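Local coordinates for protein acetaldehyde dehydrogenase (Acetylating) (Geobacillus thermoglucosidasius, PDB 5J78) that probably catalyses the reversible, NAD-dependent conversion of acetaldehyde and coenzyme A into acetyl-CoA, at residues Tyr247-Ala252 against Leu280-Ile285; Ile261-Thr266 against Thr424-Ile429; Leu345-Glu350 against Leu368-Val373; Thr351-Glu356 against Leu387-Leu392; Val396-Glu401 against Ile418-Gly423. All blocks are in the same frame, centred on the assembly; numbering follows the deposited sequence.

How the contacts relate
Contacts 1, 3 and 5 are pairings within one seven-stranded parallel sheet, consistent with the catalytic domain of aldehyde dehydrogenases. Contact 1 lies in the middle, backbone-bonded to both, its centre about 13 Å from contact 3's and 12 Å from contact 5's. Contact 2, about 10 Å from contact 5 between centres, packs helix 254-265 against helix 424-428; its segments enclose contacts 3, 4 and 5 along the chain and alternate with those of contact 1. Contact 4 joins the loop after strand 345-349 to the end of helix 376-388, alternating with contact 3. Residues 418-420 of contact 5 pair with a second-subunit strand, so the sheet crosses the interface; contact 2 packs against the same subunit.

Contact 1 of 5, residues Tyr247-Ala252 against Leu280-Ile285; sequences YIHESA and LVDESI
Parallel strands 244-248 and 276-282, joined through helix 254-265 in a beta-alpha-beta crossover, lie side by side in the seven-stranded sheet, with Tyr-247 opposite Leu-280 and Ile-248 opposite Val-281. Ile-248 N bonds to Leu-280 O at 2.8 Å, while the return bond from Asp-282 N to Ile-248 O is weak. Past this point the buried side chain of Asp-282 takes over. The phenol OH of Tyr-247 donates to Asp-282 OD1 on its syn side at 3.0 Å, with ring and carboxylate planes 81° apart; CG trans to the tyrosine N (chi1 178°) lays the ring along the neighbouring strand. Asp-282 OD2 accepts Glu-250 N on its anti side at 2.8 Å, and a water donates a hydrogen bond to it at 2.7 Å. Aspartate suits this place: as a carboxylate, which the donors around it suggest, it offers two acceptor oxygens.

The opposite face of the sheet is apolar. Ile-248 and Val-281 project together from it, and Ile-248 CG2 meets Ile-285 CD1 at 3.8 Å; Ile-261 of helix 254-265 packs on Ile-248, and Ile-254 on Ile-285. On the exposed side Glu-250 OE2 stands 4.2 Å from Asp-282 OD2, a repulsion probably eased by the water, which binds Glu-250 OE2 only weakly, and by Ser-284 OG, which donates to Glu-250 OE2 at 3.2 Å from the anti side.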
# COMPACT_ATOMS: atom_id res chain seq x y z
N TYR A 247 23.30 23.74 28.91
CA TYR A 247 24.36 23.61 29.93
C TYR A 247 24.69 24.96 30.53
O TYR A 247 25.03 25.89 29.79
CB TYR A 247 25.61 22.99 29.29
CG TYR A 247 26.82 22.81 30.18
CD1 TYR A 247 26.70 22.41 31.51
CD2 TYR A 247 28.11 23.00 29.67
CE1 TYR A 247 27.83 22.24 32.32
CE2 TYR A 247 29.24 22.83 30.47
CZ TYR A 247 29.09 22.44 31.79
OH TYR A 247 30.21 22.27 32.57
N ILE A 248 24.57 25.09 31.85
CA ILE A 248 25.06 26.29 32.53
C ILE A 248 26.36 25.90 33.22
O ILE A 248 26.37 25.17 34.21
CB ILE A 248 24.07 26.88 33.56
CG1 ILE A 248 22.69 27.09 32.93
CG2 ILE A 248 24.60 28.23 34.10
CD1 ILE A 248 21.59 27.54 33.91
N HIS A 249 27.46 26.38 32.66
CA HIS A 249 28.80 26.10 33.17
C HIS A 249 29.12 27.07 34.32
O HIS A 249 28.60 28.18 34.35
CB HIS A 249 29.81 26.25 32.03
CG HIS A 249 31.24 26.14 32.44
ND1 HIS A 249 32.09 27.23 32.43
CD2 HIS A 249 31.98 25.08 32.84
CE1 HIS A 249 33.29 26.84 32.83
NE2 HIS A 249 33.25 25.54 33.07
N GLU A 250 29.99 26.64 35.25
CA GLU A 250 30.31 27.44 36.43
C GLU A 250 30.80 28.85 36.08
O GLU A 250 30.72 29.76 36.90
CB GLU A 250 31.36 26.72 37.28
CG GLU A 250 32.79 26.92 36.83
CD GLU A 250 33.77 25.96 37.50
OE1 GLU A 250 35.00 26.19 37.40
OE2 GLU A 250 33.32 24.97 38.12
N SER A 251 31.30 29.02 34.86
CA SER A 251 31.80 30.32 34.43
C SER A 251 30.70 31.30 34.01
O SER A 251 31.00 32.44 33.66
CB SER A 251 32.78 30.15 33.26
OG SER A 251 32.14 29.59 32.13
N ALA A 252 29.44 30.86 34.02
CA ALA A 252 28.34 31.70 33.52
C ALA A 252 28.00 32.89 34.40
O ALA A 252 28.00 32.78 35.63
CB ALA A 252 27.09 30.85 33.36
N LEU A 280 21.19 21.64 32.45
CA LEU A 280 22.28 20.84 33.02
C LEU A 280 23.18 21.83 33.75
O LEU A 280 23.70 22.76 33.13
CB LEU A 280 23.05 20.10 31.92
CG LEU A 280 22.21 19.59 30.74
CD1 LEU A 280 23.15 19.01 29.70
CD2 LEU A 280 21.19 18.55 31.17
N VAL A 281 23.34 21.66 35.07
CA VAL A 281 23.98 22.70 35.88
C VAL A 281 25.16 22.18 36.69
O VAL A 281 25.07 21.14 37.36
CB VAL A 281 22.94 23.37 36.81
CG1 VAL A 281 23.57 24.50 37.62
CG2 VAL A 281 21.79 23.91 35.99
N ASP A 282 26.27 22.90 36.61
CA ASP A 282 27.48 22.55 37.35
C ASP A 282 27.13 22.59 38.84
O ASP A 282 26.50 23.53 39.31
CB ASP A 282 28.64 23.52 37.04
CG ASP A 282 29.51 23.06 35.88
OD1 ASP A 282 29.39 21.89 35.44
OD2 ASP A 282 30.33 23.88 35.43
N GLU A 283 27.51 21.55 39.56
CA GLU A 283 27.18 21.42 40.96
C GLU A 283 27.68 22.64 41.71
O GLU A 283 26.99 23.18 42.56
CB GLU A 283 27.78 20.15 41.54
CG GLU A 283 27.07 19.67 42.79
CD GLU A 283 27.71 18.44 43.40
OE1 GLU A 283 28.92 18.23 43.17
OE2 GLU A 283 27.00 17.68 44.09
N SER A 284 28.87 23.10 41.34
CA SER A 284 29.50 24.21 42.03
C SER A 284 28.67 25.50 42.06
O SER A 284 28.94 26.37 42.88
CB SER A 284 30.85 24.50 41.39
OG SER A 284 30.71 24.79 40.01
N ILE A 285 27.68 25.63 41.17
CA ILE A 285 26.84 26.84 41.13
C ILE A 285 25.36 26.50 41.21
O ILE A 285 24.50 27.34 40.98
CB ILE A 285 27.09 27.67 39.85
CG1 ILE A 285 26.82 26.84 38.59
CG2 ILE A 285 28.51 28.24 39.86
CD1 ILE A 285 26.46 27.67 37.36
O HOH W 1 32.77 22.83 35.50

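Contact 2 of 5, residues Ile261-Thr266 against Thr424-Ile429; sequences IIQSKT and TTFGGI
Thr-424 opens the short helix 424-428, whose first turn rests on Ser-264 of helix 254-265 in a helix-helix crossing. The axes of the two short segments pass 8.4 Å apart at an angle of 72°, and residues 263-264 meet residues 424-426 there. Thr-424 itself is held from outside: its N bonds to Glu-276 OE2 and its OG1 to the O of Ala-274, the residue after Cys-273 in sequence, which is oxidised to a sulfinic acid in this crystal.

Thr-425 carries the polar part. Its N donates to Ser-264 OG at 2.8 Å, and the same serine oxygen is also bonded to Glu-276 OE1, so the small hydroxyl ties a helix start to a carboxylate. A chi1 of 165° swings Ser-264 OG to the far side of CB from the serine N, which brings it to this position. The threonine hydroxyl answers with a second bond, from OG1 to Ser-264 O at 2.9 Å, coming in above the carbonyl plane and not on a lone pair. With an alanine in place of Ser-264, the Thr-425 amide is likely to lose its acceptor and Glu-276 OE1 its hydroxyl partner.

Phe-426 supplies the apolar part. Its ring crosses the Gln-263 side chain at about a right angle and also meets Phe-267 edge-to-face. Beyond it lies the second subunit, whose Met-473 packs on Phe-426 and whose Met-473 O accepts Gln-263 NE2. The glutamine's aliphatic stem does the touching within the chain, while Phe-426 CE2 sits 3.7 Å from Ser-264 CA and 3.9 Å from Gln-263 CG.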
# COMPACT_ATOMS: atom_id res chain seq x y z
N ILE A 261 17.10 32.33 29.67
CA ILE A 261 16.42 31.03 29.65
C ILE A 261 14.92 31.15 29.94
O ILE A 261 14.10 30.53 29.27
CB ILE A 261 17.06 30.06 30.66
CG1 ILE A 261 18.43 29.59 30.14
CG2 ILE A 261 16.17 28.84 30.87
CD1 ILE A 261 19.29 28.93 31.23
N ILE A 262 14.56 31.97 30.93
CA ILE A 262 13.16 32.10 31.31
C ILE A 262 12.40 32.85 30.23
O ILE A 262 11.28 32.47 29.87
CB ILE A 262 13.00 32.82 32.69
CG1 ILE A 262 13.40 31.87 33.81
CG2 ILE A 262 11.57 33.28 32.89
CD1 ILE A 262 13.45 32.52 35.23
N GLN A 263 13.01 33.89 29.68
CA GLN A 263 12.36 34.60 28.60
C GLN A 263 12.09 33.66 27.40
O GLN A 263 11.01 33.70 26.80
CB GLN A 263 13.21 35.79 28.15
CG GLN A 263 12.43 36.74 27.23
CD GLN A 263 13.29 37.85 26.62
OE1 GLN A 263 14.51 37.89 26.81
NE2 GLN A 263 12.64 38.74 25.88
N SER A 264 13.07 32.83 27.08
CA SER A 264 12.96 31.91 25.95
C SER A 264 11.97 30.78 26.23
O SER A 264 11.14 30.45 25.38
CB SER A 264 14.34 31.32 25.61
OG SER A 264 14.23 30.19 24.77
N LYS A 265 12.07 30.19 27.42
CA LYS A 265 11.26 29.03 27.79
C LYS A 265 9.78 29.36 27.89
O LYS A 265 8.92 28.58 27.46
CB LYS A 265 11.75 28.43 29.11
CG LYS A 265 10.91 27.31 29.69
CD LYS A 265 10.68 26.20 28.68
CE LYS A 265 10.32 24.93 29.36
NZ LYS A 265 10.04 23.86 28.35
N THR A 266 9.47 30.52 28.45
CA THR A 266 8.07 30.88 28.68
C THR A 266 7.48 31.63 27.49
O THR A 266 6.31 31.98 27.50
CB THR A 266 7.92 31.74 29.97
OG1 THR A 266 8.58 33.01 29.80
CG2 THR A 266 8.52 31.00 31.16
N THR A 424 17.38 29.75 23.70
CA THR A 424 17.45 28.85 22.57
C THR A 424 16.25 29.03 21.64
O THR A 424 16.36 28.79 20.44
CB THR A 424 17.57 27.39 23.03
OG1 THR A 424 16.48 27.06 23.90
CG2 THR A 424 18.90 27.19 23.74
N THR A 425 15.11 29.47 22.19
CA THR A 425 13.96 29.78 21.33
C THR A 425 14.38 30.81 20.30
O THR A 425 14.24 30.60 19.09
CB THR A 425 12.76 30.33 22.11
OG1 THR A 425 12.21 29.28 22.91
CG2 THR A 425 11.67 30.85 21.17
N PHE A 426 14.91 31.92 20.79
CA PHE A 426 15.23 33.07 19.93
C PHE A 426 16.52 32.86 19.14
O PHE A 426 16.67 33.39 18.03
CB PHE A 426 15.31 34.33 20.78
CG PHE A 426 14.09 34.56 21.62
CD1 PHE A 426 12.83 34.55 21.05
CD2 PHE A 426 14.20 34.77 23.00
CE1 PHE A 426 11.69 34.74 21.84
CE2 PHE A 426 13.07 34.97 23.79
CZ PHE A 426 11.82 34.95 23.21
N GLY A 427 17.45 32.11 19.71
CA GLY A 427 18.67 31.78 18.99
C GLY A 427 18.38 30.84 17.83
O GLY A 427 18.79 31.08 16.70
N GLY A 428 17.62 29.79 18.11
CA GLY A 428 17.39 28.75 17.12
C GLY A 428 16.77 29.31 15.88
O GLY A 428 17.19 28.98 14.76
N ILE A 429 15.78 30.17 16.05
CA ILE A 429 15.06 30.72 14.91
C ILE A 429 15.80 31.87 14.25
O ILE A 429 15.36 32.37 13.24
CB ILE A 429 13.64 31.20 15.31
CG1 ILE A 429 13.73 32.41 16.23
CG2 ILE A 429 12.86 30.04 15.94
CD1 ILE A 429 12.35 32.97 16.62

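Contact 3 of 5, residues Leu345-Glu350 against Leu368-Val373; sequences LLVAEE and LAFYIV. Unlike the reference sequence in segment 368-373: Ile-372 (reference Thr).
Phe-370 O is gripped twice by segment 345-350: Glu-350 N donates to it at 2.9 Å, and Glu-349 CA approaches as a CA-H...O contact at 3.3 Å. Leu-368 O is held the same way by Ala-348 N and Val-347 CA. With Leu-368 N on Leu-346 O and Phe-370 N on Ala-348 O, four backbone bonds zip these parallel strands together, although the chain between them contains no helix.

The face bearing Val-347, Leu-368 and Phe-370 is largely apolar, with Glu-349 at its more exposed end: Val-347 CG1 lies 3.7 Å from Phe-370 CB, and Leu-345 CD1 meets Leu-368 CD2 at 4.0 Å. On the opposite face, the small Ala-348 and Ala-369 give way to Tyr-371. With CG on the far side from its carbonyl carbon (chi1 -66°), that ring lies beside Glu-350, whose CB sits over one face in a CH-pi contact, 4.3 Å from the centroid. Tyr-371 OH bonds to Glu-352 O, and Leu-382 and Leu-386 of helix 376-388 pack on the ring.

The backbone thus supplies all four hydrogen bonds while side chains add apolar and CH-pi packing, so the pairing itself depends little on residue type.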
# COMPACT_ATOMS: atom_id res chain seq x y z
N LEU A 345 7.27 29.60 35.55
CA LEU A 345 7.58 28.28 35.03
C LEU A 345 7.76 27.32 36.18
O LEU A 345 8.16 27.71 37.28
CB LEU A 345 8.84 28.30 34.16
CG LEU A 345 10.20 28.56 34.82
CD1 LEU A 345 11.34 28.27 33.85
CD2 LEU A 345 10.29 29.99 35.30
N LEU A 346 7.41 26.07 35.91
CA LEU A 346 7.65 24.95 36.79
C LEU A 346 8.96 24.28 36.48
O LEU A 346 9.27 24.03 35.32
CB LEU A 346 6.53 23.92 36.63
CG LEU A 346 5.10 24.44 36.76
CD1 LEU A 346 4.10 23.28 36.67
CD2 LEU A 346 4.94 25.21 38.08
N VAL A 347 9.72 23.95 37.53
CA VAL A 347 10.99 23.27 37.41
C VAL A 347 10.98 22.00 38.26
O VAL A 347 10.36 21.96 39.33
CB VAL A 347 12.16 24.16 37.85
CG1 VAL A 347 13.48 23.41 37.73
CG2 VAL A 347 12.18 25.46 37.07
N ALA A 348 11.65 20.96 37.77
CA ALA A 348 11.67 19.66 38.44
C ALA A 348 13.05 19.05 38.36
O ALA A 348 13.55 18.73 37.26
CB ALA A 348 10.65 18.71 37.83
N GLU A 349 13.66 18.87 39.52
CA GLU A 349 14.98 18.26 39.62
C GLU A 349 14.85 16.82 39.19
O GLU A 349 13.90 16.13 39.56
CB GLU A 349 15.52 18.39 41.04
CG GLU A 349 16.97 17.97 41.19
CD GLU A 349 17.57 18.45 42.50
OE1 GLU A 349 17.14 19.50 43.02
OE2 GLU A 349 18.49 17.77 43.01
N GLU A 350 15.79 16.36 38.36
CA GLU A 350 15.67 15.05 37.75
C GLU A 350 17.05 14.45 37.61
O GLU A 350 18.05 15.19 37.59
CB GLU A 350 14.97 15.18 36.39
CG GLU A 350 14.27 13.92 35.89
CD GLU A 350 13.01 13.56 36.70
OE1 GLU A 350 12.68 14.27 37.69
OE2 GLU A 350 12.35 12.56 36.33
N LEU A 368 10.36 22.66 32.92
CA LEU A 368 11.78 22.55 32.69
C LEU A 368 12.35 21.49 33.62
O LEU A 368 12.10 21.54 34.83
CB LEU A 368 12.43 23.92 32.93
CG LEU A 368 13.78 24.24 32.33
CD1 LEU A 368 13.82 23.97 30.82
CD2 LEU A 368 14.11 25.69 32.61
N ALA A 369 13.08 20.51 33.09
CA ALA A 369 13.84 19.58 33.93
C ALA A 369 15.13 20.23 34.39
O ALA A 369 15.67 21.09 33.70
CB ALA A 369 14.13 18.28 33.19
N PHE A 370 15.63 19.80 35.55
CA PHE A 370 16.83 20.37 36.15
C PHE A 370 17.82 19.28 36.56
O PHE A 370 17.55 18.52 37.49
CB PHE A 370 16.44 21.21 37.38
CG PHE A 370 17.56 22.04 37.94
CD1 PHE A 370 18.45 21.53 38.87
CD2 PHE A 370 17.70 23.36 37.56
CE1 PHE A 370 19.46 22.31 39.39
CE2 PHE A 370 18.73 24.14 38.08
CZ PHE A 370 19.60 23.62 38.99
N TYR A 371 18.95 19.21 35.86
CA TYR A 371 19.95 18.16 36.10
C TYR A 371 21.20 18.78 36.67
O TYR A 371 21.70 19.80 36.16
CB TYR A 371 20.30 17.39 34.83
CG TYR A 371 19.20 16.55 34.24
CD1 TYR A 371 18.26 17.11 33.37
CD2 TYR A 371 19.12 15.19 34.50
CE1 TYR A 371 17.26 16.33 32.81
CE2 TYR A 371 18.12 14.41 33.95
CZ TYR A 371 17.19 14.98 33.10
OH TYR A 371 16.19 14.21 32.55
N ILE A 372 21.72 18.14 37.71
CA ILE A 372 22.99 18.50 38.33
C ILE A 372 24.12 17.70 37.70
O ILE A 372 24.00 16.48 37.56
CB ILE A 372 23.03 18.21 39.85
CG1 ILE A 372 21.64 18.35 40.50
CG2 ILE A 372 24.06 19.10 40.55
CD1 ILE A 372 21.15 19.72 40.55
N VAL A 373 25.21 18.36 37.34
CA VAL A 373 26.34 17.65 36.73
C VAL A 373 27.61 18.13 37.38
O VAL A 373 27.65 19.24 37.91
CB VAL A 373 26.41 17.86 35.20
CG1 VAL A 373 25.08 17.49 34.56
CG2 VAL A 373 26.80 19.30 34.85

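Contact 4 of 5, residues Thr351-Glu356 against Leu387-Leu392; sequences TEVGKE and LEVGGL
Val-389, just past the C-terminal end of helix 376-388, is the centre of an inverse gamma turn and the side chain on which the loop 351-356 rests. Its two methyls serve different partners. CG2 meets Val-353 CG1 at 3.5 Å, two branched side chains packed closely, and also faces Gly-354 N. CG1, anti to the valine N (chi1 -165°), lies along the aliphatic stem of Lys-355 and touches CD at 3.7 Å. The lysine and the valine run antiparallel alongside one another: Lys-355 bends at its second torsion (chi2 -86°) and then runs straight, so that NZ arrives 3.4 Å from Val-389 CA and 3.6 Å from Glu-388 O. No hydrogen bond is made there, but the positive end beside the last carbonyls of a helix is likely to be electrostatically welcome. A long, partly oily side chain suits an exposed place of this kind.

In the next shell, Val-353 is packed on Leu-382, Lys-385 and Leu-386 of the same helix, and Tyr-371 OH fastens the loop through Glu-352 O. Gly-354 adopts an extended backbone that would jam a CB against the preceding carbonyl, and its N is bonded to Ser-360 OG. Asn-243 and Ile-361 also pack on Val-389. The gamma turn is closed by a weak bond from Gly-390 N to Glu-388 O. Glycines follow its centre, Gly-390 with a positive phi (86°), and beyond the turn Gly-391 N binds Leu-387 O firmly at 2.7 Å.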
# COMPACT_ATOMS: atom_id res chain seq x y z
N THR A 351 17.12 13.13 37.52
CA THR A 351 18.39 12.43 37.30
C THR A 351 18.33 11.46 36.12
O THR A 351 19.37 11.16 35.53
CB THR A 351 18.83 11.65 38.56
OG1 THR A 351 17.88 10.62 38.85
CG2 THR A 351 18.94 12.59 39.76
N GLU A 352 17.14 10.98 35.78
CA GLU A 352 16.96 10.00 34.70
C GLU A 352 16.48 10.61 33.36
O GLU A 352 15.83 11.66 33.32
CB GLU A 352 15.96 8.92 35.14
CG GLU A 352 16.46 8.04 36.29
CD GLU A 352 17.89 7.57 36.10
OE1 GLU A 352 18.15 6.80 35.15
OE2 GLU A 352 18.75 7.98 36.91
N VAL A 353 16.80 9.90 32.28
CA VAL A 353 16.44 10.30 30.91
C VAL A 353 15.79 9.13 30.16
O VAL A 353 16.32 8.02 30.17
CB VAL A 353 17.68 10.78 30.13
CG1 VAL A 353 17.33 11.21 28.68
CG2 VAL A 353 18.38 11.91 30.89
N GLY A 354 14.66 9.37 29.52
CA GLY A 354 14.01 8.32 28.77
C GLY A 354 12.56 8.63 28.54
O GLY A 354 11.99 9.44 29.25
N LYS A 355 11.97 7.98 27.54
CA LYS A 355 10.58 8.24 27.14
C LYS A 355 9.64 8.00 28.32
O LYS A 355 8.52 8.50 28.34
CB LYS A 355 10.15 7.34 25.96
CG LYS A 355 11.20 7.08 24.89
CD LYS A 355 11.24 8.15 23.81
CE LYS A 355 12.52 8.02 22.99
NZ LYS A 355 12.65 9.05 21.92
N GLU A 356 10.10 7.21 29.29
CA GLU A 356 9.26 6.81 30.41
C GLU A 356 9.48 7.70 31.62
O GLU A 356 8.90 7.48 32.67
CB GLU A 356 9.54 5.34 30.78
CG GLU A 356 10.88 5.06 31.49
CD GLU A 356 12.10 5.04 30.56
OE1 GLU A 356 12.09 5.72 29.51
OE2 GLU A 356 13.07 4.32 30.89
N LEU A 387 19.03 14.46 23.71
CA LEU A 387 18.79 14.62 22.27
C LEU A 387 18.24 13.33 21.68
O LEU A 387 17.35 13.36 20.84
CB LEU A 387 20.07 15.03 21.57
CG LEU A 387 20.51 16.44 21.92
CD1 LEU A 387 21.88 16.68 21.37
CD2 LEU A 387 19.52 17.52 21.43
N GLU A 388 18.73 12.20 22.16
CA GLU A 388 18.25 10.91 21.68
C GLU A 388 16.79 10.65 22.05
O GLU A 388 16.13 9.86 21.39
CB GLU A 388 19.17 9.81 22.21
CG GLU A 388 20.55 9.93 21.57
CD GLU A 388 21.59 8.99 22.14
OE1 GLU A 388 21.44 8.51 23.28
OE2 GLU A 388 22.59 8.74 21.41
N VAL A 389 16.27 11.33 23.07
CA VAL A 389 14.82 11.28 23.34
C VAL A 389 14.06 12.35 22.52
O VAL A 389 13.36 13.19 23.09
CB VAL A 389 14.50 11.49 24.86
CG1 VAL A 389 13.07 11.08 25.17
CG2 VAL A 389 15.43 10.68 25.73
N GLY A 390 14.22 12.35 21.21
CA GLY A 390 13.41 13.19 20.34
C GLY A 390 13.87 14.62 20.12
O GLY A 390 13.03 15.52 20.00
N GLY A 391 15.18 14.84 20.07
CA GLY A 391 15.74 16.14 19.74
C GLY A 391 16.93 16.14 18.77
O GLY A 391 17.53 17.18 18.55
N LEU A 392 17.28 14.99 18.20
CA LEU A 392 18.50 14.93 17.37
C LEU A 392 18.48 15.86 16.15
O LEU A 392 17.50 15.93 15.41
CB LEU A 392 18.76 13.50 16.90
CG LEU A 392 19.26 12.54 17.99
CD1 LEU A 392 19.17 11.10 17.49
CD2 LEU A 392 20.67 12.86 18.43

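Contact 5 of 5, residues Val396-Glu401 against Ile418-Gly423; sequences VGIHAE and IVVNAG
Val-396 starts the pairing with strand 415-420: its O accepts Val-419 N at 2.9 Å, and its CG2 lies 3.8 Å from Ile-418 CG2, both side chains projecting from one face. Gly-397 follows with a CA-H...O contact to Val-419 O; having no side chain, it leaves room for Thr-424 CG2, which packs on its CA. Ile-398 is fixed at both ends, N to Val-419 O and O to Asn-421 N at 3.0 Å, while its CG2 touches Val-420 CG2.

His-399 turns its ring to the opposite face, where waters stand in for direct bonds. One links NE2 with Ala-422 O; another lies at the ring edge, 2.9 Å from ND1, and donates weakly to Asn-421 OD1. At Ala-400 the strand pairing is continued by a side chain. Asn-421 takes a left-handed backbone conformation (phi 53°), which asparagine tolerates well, and its amide mimics a peptide group: OD1 accepts Ala-400 N at 2.9 Å on an in-plane lone pair, and ND2 donates to Ala-400 O at 2.9 Å within the amide plane. A leucine at Asn-421 would probably leave Ala-400 N and O without these mates and this end of the pairing less firmly held.

Glu-401 N is held by Ser-251 OG. Helix 403-410, linking the two strands in a beta-alpha-beta unit, covers the Ile-398 and Val-420 face, and helix 254-265 packs on His-399. Strand 244-248 flanks segment 396-401, and residues 418-420 pair in parallel with a strand of the second subunit, carrying the sheet across the interface.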
# COMPACT_ATOMS: atom_id res chain seq x y z
N VAL A 396 20.86 22.84 20.58
CA VAL A 396 21.37 22.81 21.95
C VAL A 396 21.78 24.21 22.40
O VAL A 396 21.93 25.12 21.57
CB VAL A 396 22.61 21.87 22.11
CG1 VAL A 396 22.23 20.42 21.89
CG2 VAL A 396 23.71 22.28 21.18
N GLY A 397 21.96 24.37 23.71
CA GLY A 397 22.45 25.62 24.27
C GLY A 397 23.54 25.43 25.31
O GLY A 397 23.65 24.37 25.94
N ILE A 398 24.34 26.47 25.49
CA ILE A 398 25.29 26.53 26.59
C ILE A 398 25.46 27.97 27.06
O ILE A 398 25.50 28.89 26.23
CB ILE A 398 26.68 25.94 26.20
CG1 ILE A 398 27.71 26.20 27.30
CG2 ILE A 398 27.17 26.53 24.86
CD1 ILE A 398 29.04 25.46 27.11
N HIS A 399 25.53 28.17 28.38
CA HIS A 399 25.86 29.47 28.97
C HIS A 399 27.21 29.41 29.67
O HIS A 399 27.40 28.61 30.59
CB HIS A 399 24.78 29.90 29.95
CG HIS A 399 23.48 30.20 29.28
ND1 HIS A 399 23.18 31.45 28.77
CD2 HIS A 399 22.42 29.41 29.00
CE1 HIS A 399 21.98 31.42 28.23
NE2 HIS A 399 21.50 30.19 28.35
N ALA A 400 28.13 30.28 29.26
CA ALA A 400 29.51 30.17 29.72
C ALA A 400 30.32 31.37 29.29
O ALA A 400 30.01 32.00 28.29
CB ALA A 400 30.13 28.88 29.18
N GLU A 401 31.35 31.72 30.06
CA GLU A 401 32.28 32.78 29.65
C GLU A 401 33.67 32.22 29.35
O GLU A 401 34.55 32.93 28.85
CB GLU A 401 32.35 33.86 30.73
CG GLU A 401 31.01 34.57 30.97
CD GLU A 401 30.46 35.26 29.73
OE1 GLU A 401 31.27 35.62 28.84
OE2 GLU A 401 29.23 35.45 29.63
N ILE A 418 23.61 25.53 17.45
CA ILE A 418 24.34 25.36 18.70
C ILE A 418 24.46 26.76 19.31
O ILE A 418 25.32 27.57 18.93
CB ILE A 418 25.70 24.68 18.48
CG1 ILE A 418 25.50 23.26 17.91
CG2 ILE A 418 26.46 24.55 19.80
CD1 ILE A 418 26.77 22.58 17.39
N VAL A 419 23.55 27.06 20.24
CA VAL A 419 23.33 28.44 20.68
C VAL A 419 24.18 28.75 21.92
O VAL A 419 24.12 28.04 22.91
CB VAL A 419 21.82 28.69 21.00
CG1 VAL A 419 21.58 30.10 21.49
CG2 VAL A 419 20.96 28.43 19.77
N VAL A 420 24.98 29.82 21.84
CA VAL A 420 25.84 30.22 22.95
C VAL A 420 25.36 31.54 23.55
O VAL A 420 25.22 32.56 22.85
CB VAL A 420 27.32 30.37 22.51
CG1 VAL A 420 28.22 30.66 23.71
CG2 VAL A 420 27.79 29.10 21.81
N ASN A 421 25.11 31.51 24.85
CA ASN A 421 24.76 32.71 25.62
C ASN A 421 23.60 33.46 25.00
O ASN A 421 23.69 34.66 24.71
CB ASN A 421 25.97 33.64 25.75
CG ASN A 421 27.06 33.04 26.65
OD1 ASN A 421 26.78 32.20 27.50
ND2 ASN A 421 28.30 33.49 26.46
N ALA A 422 22.52 32.73 24.76
CA ALA A 422 21.26 33.29 24.30
C ALA A 422 20.14 32.32 24.63
O ALA A 422 20.38 31.16 24.98
CB ALA A 422 21.30 33.59 22.80
N GLY A 423 18.90 32.79 24.55
CA GLY A 423 17.78 31.90 24.75
C GLY A 423 17.69 31.03 23.52
O GLY A 423 17.90 31.50 22.40
O HOH W 2 19.45 29.24 26.66
O HOH W 3 24.85 33.75 29.44